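Local coordinates for catabolite control protein A (Lactococcus lactis, PDB 2O20) that probably acts as a global transcription regulator of carbon catabolite repression and activation, binding DNA as a member of the LacI family, at residues Ala59-Thr64 / Gln119-Val124; Asn95-Asn100 / Glu113-Lys118. The protein carries 1 engineered substitution. All coordinates share one frame; numbering follows the deposited sequence.

Interaction 1 of 2, residues Ala59-Thr64 / Gln119-Val124; sequences ASKRTT and QVDGIV
Thr64 and Asp121 are where the two backbones come nearest, with Thr64 CA 6.0 Å from Asp121 CA. Residues 59-64 form an irregular chain leading into strand 65-70 of the periplasmic-binding-protein-like core of this LacI-family regulator. Residues 119-124 follow helix 105-118 and run into the neighbouring strand of the same parallel sheet. Gln119, with positive phi, is the C' residue of a Schellman motif that closes that helix, and Asp121 stands two residues further on.

Asp121 carries the contact from its side, its carboxylate directed at the incoming chain. With CG anti to the carbonyl carbon (chi1 -61°), the carboxylate is brought up to Thr64, and Asp121 OD2 lies 3.3 Å from Thr64 CA. OD2 also accepts a hydrogen bond from Thr65 N, which ties the carboxylate to the first residue of strand 65-70. The methyl of Thr64 packs on the aspartate stem, with CG2 4.0 Å from Asp121 CB. Met309 of helix 294-309 touches both side chains.

The other carboxylate oxygen faces Lys61. This lysine is extended, with CG anti to its backbone N (chi1 -172°), and it passes alongside Asp121 in the opposite direction. The opposite charges probably attract at the surface, but the distance is too long for a salt bridge: Lys61 NZ stays 4.0 Å from Asp121 OD1.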
loop_
_atom_site.group_PDB
_atom_site.type_symbol
_atom_site.label_atom_id
_atom_site.label_comp_id
_atom_site.label_asym_id
_atom_site.label_seq_id
_atom_site.Cartn_x
_atom_site.Cartn_y
_atom_site.Cartn_z
ATOM N N ALA D 59 2.598 -23.228 35.335
ATOM C CA ALA D 59 2.185 -22.064 34.537
ATOM C C ALA D 59 1.623 -22.456 33.171
ATOM O O ALA D 59 1.948 -23.515 32.633
ATOM C CB ALA D 59 3.349 -21.106 34.364
ATOM N N SER D 60 0.784 -21.581 32.612
ATOM C CA SER D 60 0.176 -21.819 31.297
ATOM C C SER D 60 1.273 -21.874 30.240
ATOM O O SER D 60 2.331 -21.269 30.418
ATOM C CB SER D 60 -0.835 -20.716 30.940
ATOM O OG SER D 60 -0.202 -19.602 30.313
ATOM N N LYS D 61 1.034 -22.605 29.151
ATOM C CA LYS D 61 1.972 -22.568 28.044
ATOM C C LYS D 61 2.040 -21.143 27.479
ATOM O O LYS D 61 1.080 -20.369 27.561
ATOM C CB LYS D 61 1.617 -23.569 26.934
ATOM C CG LYS D 61 2.721 -23.668 25.874
ATOM C CD LYS D 61 2.492 -24.777 24.878
ATOM C CE LYS D 61 3.516 -24.716 23.751
ATOM N NZ LYS D 61 3.181 -25.648 22.634
ATOM N N ARG D 62 3.209 -20.803 26.951
ATOM C CA ARG D 62 3.416 -19.566 26.222
ATOM C C ARG D 62 2.211 -19.263 25.304
ATOM O O ARG D 62 1.650 -20.173 24.667
ATOM C CB ARG D 62 4.684 -19.725 25.376
ATOM C CG ARG D 62 5.132 -18.489 24.607
ATOM C CD ARG D 62 5.568 -17.401 25.551
ATOM N NE ARG D 62 6.528 -17.885 26.550
ATOM C CZ ARG D 62 6.948 -17.165 27.585
ATOM N NH1 ARG D 62 6.500 -15.921 27.763
ATOM N NH2 ARG D 62 7.822 -17.686 28.442
ATOM N N THR D 63 1.815 -17.995 25.220
ATOM C CA THR D 63 0.796 -17.606 24.246
ATOM C C THR D 63 1.223 -18.048 22.863
ATOM O O THR D 63 2.372 -17.851 22.475
ATOM C CB THR D 63 0.591 -16.087 24.199
ATOM O OG1 THR D 63 0.239 -15.632 25.506
ATOM C CG2 THR D 63 -0.535 -15.721 23.216
ATOM N N THR D 64 0.299 -18.645 22.127
ATOM C CA THR D 64 0.570 -19.058 20.748
ATOM C C THR D 64 1.055 -17.878 19.895
ATOM O O THR D 64 0.517 -16.750 19.987
ATOM C CB THR D 64 -0.692 -19.702 20.149
ATOM O OG1 THR D 64 -0.941 -20.936 20.838
ATOM C CG2 THR D 64 -0.572 -19.930 18.668
ATOM N N GLN D 119 10.766 -20.102 18.562
ATOM C CA GLN D 119 9.785 -21.156 18.796
ATOM C C GLN D 119 8.355 -20.667 18.470
ATOM O O GLN D 119 7.403 -20.864 19.250
ATOM C CB GLN D 119 9.874 -21.693 20.237
ATOM C CG GLN D 119 11.111 -22.542 20.544
ATOM C CD GLN D 119 11.268 -22.792 22.031
ATOM O OE1 GLN D 119 10.981 -23.882 22.523
ATOM N NE2 GLN D 119 11.670 -21.763 22.764
ATOM N N VAL D 120 8.201 -20.024 17.319
ATOM C CA VAL D 120 6.845 -19.747 16.836
ATOM C C VAL D 120 6.114 -21.091 16.690
ATOM O O VAL D 120 6.723 -22.167 16.442
ATOM C CB VAL D 120 6.799 -18.901 15.522
ATOM C CG1 VAL D 120 7.664 -17.647 15.642
ATOM C CG2 VAL D 120 7.171 -19.731 14.306
ATOM N N ASP D 121 4.804 -21.011 16.875
ATOM C CA ASP D 121 3.920 -22.159 16.888
ATOM C C ASP D 121 3.397 -22.507 15.486
ATOM O O ASP D 121 2.955 -23.630 15.236
ATOM C CB ASP D 121 2.768 -21.893 17.866
ATOM C CG ASP D 121 3.254 -21.675 19.283
ATOM O OD1 ASP D 121 3.586 -22.678 19.914
ATOM O OD2 ASP D 121 3.384 -20.516 19.756
ATOM N N GLY D 122 3.452 -21.538 14.580
ATOM C CA GLY D 122 2.961 -21.700 13.229
ATOM C C GLY D 122 3.425 -20.552 12.337
ATOM O O GLY D 122 3.725 -19.472 12.826
ATOM N N ILE D 123 3.512 -20.825 11.036
ATOM C CA ILE D 123 4.026 -19.880 10.025
ATOM C C ILE D 123 3.022 -19.717 8.870
ATOM O O ILE D 123 2.523 -20.693 8.333
ATOM C CB ILE D 123 5.436 -20.364 9.469
ATOM C CG1 ILE D 123 6.479 -20.282 10.577
ATOM C CG2 ILE D 123 5.911 -19.519 8.311
ATOM C CD1 ILE D 123 7.744 -21.075 10.328
ATOM N N VAL D 124 2.758 -18.473 8.492
ATOM C CA VAL D 124 2.100 -18.157 7.229
ATOM C C VAL D 124 3.158 -17.595 6.279
ATOM O O VAL D 124 3.848 -16.638 6.619
ATOM C CB VAL D 124 1.001 -17.098 7.404
ATOM C CG1 VAL D 124 0.336 -16.764 6.054
ATOM C CG2 VAL D 124 -0.041 -17.540 8.455
#

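Interaction 2 of 2, residues Asn95-Asn100 / Glu113-Lys118; sequences NMILAN and ETFLSK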
loop_
_atom_site.group_PDB
_atom_site.type_symbol
_atom_site.label_atom_id
_atom_site.label_comp_id
_atom_site.label_asym_id
_atom_site.label_seq_id
_atom_site.Cartn_x
_atom_site.Cartn_y
_atom_site.Cartn_z
ATOM N N ASN D 95 -0.045 -13.996 19.504
ATOM C CA ASN D 95 0.959 -13.000 19.093
ATOM C C ASN D 95 1.236 -13.142 17.603
ATOM O O ASN D 95 1.264 -14.251 17.073
ATOM C CB ASN D 95 2.273 -13.170 19.872
ATOM C CG ASN D 95 2.100 -13.068 21.367
ATOM O OD1 ASN D 95 2.660 -13.879 22.110
ATOM N ND2 ASN D 95 1.364 -12.081 21.816
ATOM N N MET D 96 1.452 -12.016 16.923
ATOM C CA MET D 96 1.758 -11.977 15.480
ATOM C C MET D 96 3.145 -11.340 15.298
ATOM O O MET D 96 3.396 -10.277 15.861
ATOM C CB MET D 96 0.761 -11.065 14.750
ATOM C CG MET D 96 -0.644 -11.599 14.598
ATOM S SD MET D 96 -0.798 -12.602 13.128
ATOM C CE MET D 96 -0.412 -11.370 11.876
ATOM N N ILE D 97 4.018 -11.974 14.518
ATOM C CA ILE D 97 5.313 -11.393 14.163
ATOM C C ILE D 97 5.352 -11.263 12.653
ATOM O O ILE D 97 5.145 -12.254 11.938
ATOM C CB ILE D 97 6.520 -12.271 14.626
ATOM C CG1 ILE D 97 6.511 -12.495 16.144
ATOM C CG2 ILE D 97 7.858 -11.630 14.190
ATOM C CD1 ILE D 97 7.512 -13.555 16.633
ATOM N N LEU D 98 5.610 -10.064 12.139
ATOM C CA LEU D 98 5.681 -9.893 10.700
ATOM C C LEU D 98 7.131 -9.675 10.267
ATOM O O LEU D 98 7.855 -8.904 10.887
ATOM C CB LEU D 98 4.833 -8.695 10.244
ATOM C CG LEU D 98 3.359 -8.579 10.670
ATOM C CD1 LEU D 98 2.772 -7.312 10.075
ATOM C CD2 LEU D 98 2.533 -9.768 10.251
ATOM N N ALA D 99 7.533 -10.317 9.180
ATOM C CA ALA D 99 8.897 -10.165 8.689
ATOM C C ALA D 99 8.877 -9.904 7.189
ATOM O O ALA D 99 8.157 -10.574 6.455
ATOM C CB ALA D 99 9.673 -11.387 8.995
ATOM N N ASN D 100 9.678 -8.938 6.743
ATOM C CA ASN D 100 9.810 -8.620 5.323
ATOM C C ASN D 100 10.989 -9.382 4.734
ATOM O O ASN D 100 12.109 -9.293 5.257
ATOM C CB ASN D 100 10.086 -7.122 5.131
ATOM C CG ASN D 100 8.929 -6.240 5.607
ATOM O OD1 ASN D 100 7.798 -6.304 5.081
ATOM N ND2 ASN D 100 9.201 -5.426 6.620
ATOM N N GLU D 113 15.132 -18.832 10.566
ATOM C CA GLU D 113 16.007 -19.097 11.701
ATOM C C GLU D 113 15.520 -18.351 12.922
ATOM O O GLU D 113 15.452 -18.911 14.014
ATOM C CB GLU D 113 17.456 -18.683 11.400
ATOM C CG GLU D 113 18.149 -19.591 10.415
ATOM C CD GLU D 113 19.608 -19.218 10.149
ATOM O OE1 GLU D 113 20.033 -18.076 10.469
ATOM O OE2 GLU D 113 20.331 -20.088 9.609
ATOM N N THR D 114 15.188 -17.079 12.730
ATOM C CA THR D 114 14.707 -16.256 13.822
ATOM C C THR D 114 13.375 -16.791 14.347
ATOM O O THR D 114 13.182 -16.846 15.563
ATOM C CB THR D 114 14.601 -14.786 13.411
ATOM O OG1 THR D 114 15.894 -14.324 12.996
ATOM C CG2 THR D 114 14.133 -13.932 14.579
ATOM N N PHE D 115 12.472 -17.193 13.442
ATOM C CA PHE D 115 11.183 -17.811 13.825
ATOM C C PHE D 115 11.358 -19.137 14.588
ATOM O O PHE D 115 10.749 -19.346 15.632
ATOM C CB PHE D 115 10.304 -18.080 12.574
ATOM C CG PHE D 115 9.597 -16.858 12.001
ATOM C CD1 PHE D 115 9.805 -15.572 12.490
ATOM C CD2 PHE D 115 8.752 -17.021 10.922
ATOM C CE1 PHE D 115 9.152 -14.473 11.927
ATOM C CE2 PHE D 115 8.101 -15.939 10.344
ATOM C CZ PHE D 115 8.292 -14.660 10.861
ATOM N N LEU D 116 12.176 -20.036 14.034
ATOM C CA LEU D 116 12.418 -21.364 14.620
ATOM C C LEU D 116 13.122 -21.241 15.974
ATOM O O LEU D 116 12.832 -22.010 16.884
ATOM C CB LEU D 116 13.231 -22.270 13.664
ATOM C CG LEU D 116 12.536 -23.018 12.497
ATOM C CD1 LEU D 116 11.682 -22.132 11.558
ATOM C CD2 LEU D 116 13.580 -23.789 11.661
ATOM N N SER D 117 14.007 -20.252 16.110
ATOM C CA SER D 117 14.674 -19.981 17.387
ATOM C C SER D 117 13.745 -19.355 18.419
ATOM O O SER D 117 13.868 -19.654 19.609
ATOM C CB SER D 117 15.913 -19.088 17.213
ATOM O OG SER D 117 15.617 -17.724 17.479
ATOM N N LYS D 118 12.846 -18.469 17.977
ATOM C CA LYS D 118 11.810 -17.917 18.860
ATOM C C LYS D 118 10.738 -18.940 19.204
ATOM O O LYS D 118 9.898 -18.673 20.038
ATOM C CB LYS D 118 11.121 -16.718 18.233
ATOM C CG LYS D 118 11.912 -15.443 18.224
ATOM C CD LYS D 118 11.144 -14.393 17.444
ATOM C CE LYS D 118 11.958 -13.151 17.199
ATOM N NZ LYS D 118 11.401 -12.350 16.042
#
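Phe115 meets Ile97 and Ala99 in the apolar middle of this contact. Phe115 CA lies 8.7 Å from Ile97 CA, the nearest such pair between strand and helix. The Phe115 ring reaches the strand by its far end. Its CE1 lies 3.9 Å from Ile97 CG2, and its CZ lies 4.0 Å from Ala99 CB. Both methyls approach the ring obliquely. Ile97 and Ala99, two apart on the strand, present their side chains to the same helix. Strand 95-100 and helix 105-118 are consecutive elements of a Rossmann-like alpha/beta layer, and the short segments run nearly antiparallel, at 160°, with axes 11.0 Å apart. Ile69 of strand 65-70 also touches the ring.

Ser117 is turned back onto the helix. Its OG donates to Thr114 O at 3.2 Å, and that oxygen also accepts from Lys118 N on the same face of its plane. Lys118 then returns to the strand. With CG anti to its carbonyl carbon (chi1 -75°), its extended chain crosses to Ile97. The two reach toward each other tip to tip: Lys118 CD lies 3.8 Å from Ile97 CD1, and NZ comes near both Ile97 methyls. An alanine at Ile97 would remove both methyl contacts, and is likely to open a gap beside Phe115 and let the Lys118 chain wander. Lys118 also packs against Asn95 of the second subunit, and Leu98 meets Leu98 of that subunit.

Interaction 2 is nested in the chain loop closed by interaction 1, and their centres lie about 11 Å apart. Both reach the same parallel sheet, in which strand 65-70 runs between strands 95-100 and 122-125. Two probable backbone hydrogen bonds join them. Thr64 O lies 2.9 Å from Asn95 N, tying the incoming chain to strand 95-100, the outermost of this chain's sheet on that side. Val120 N lies 3.1 Å from Phe115 O, where the helix turns toward its next strand. Phe115 also packs beyond interaction 2, its CD2 4.0 Å from Ile123 CG1. Interaction 1 is a surface contact untouched by the second subunit, whereas interaction 2 borders it.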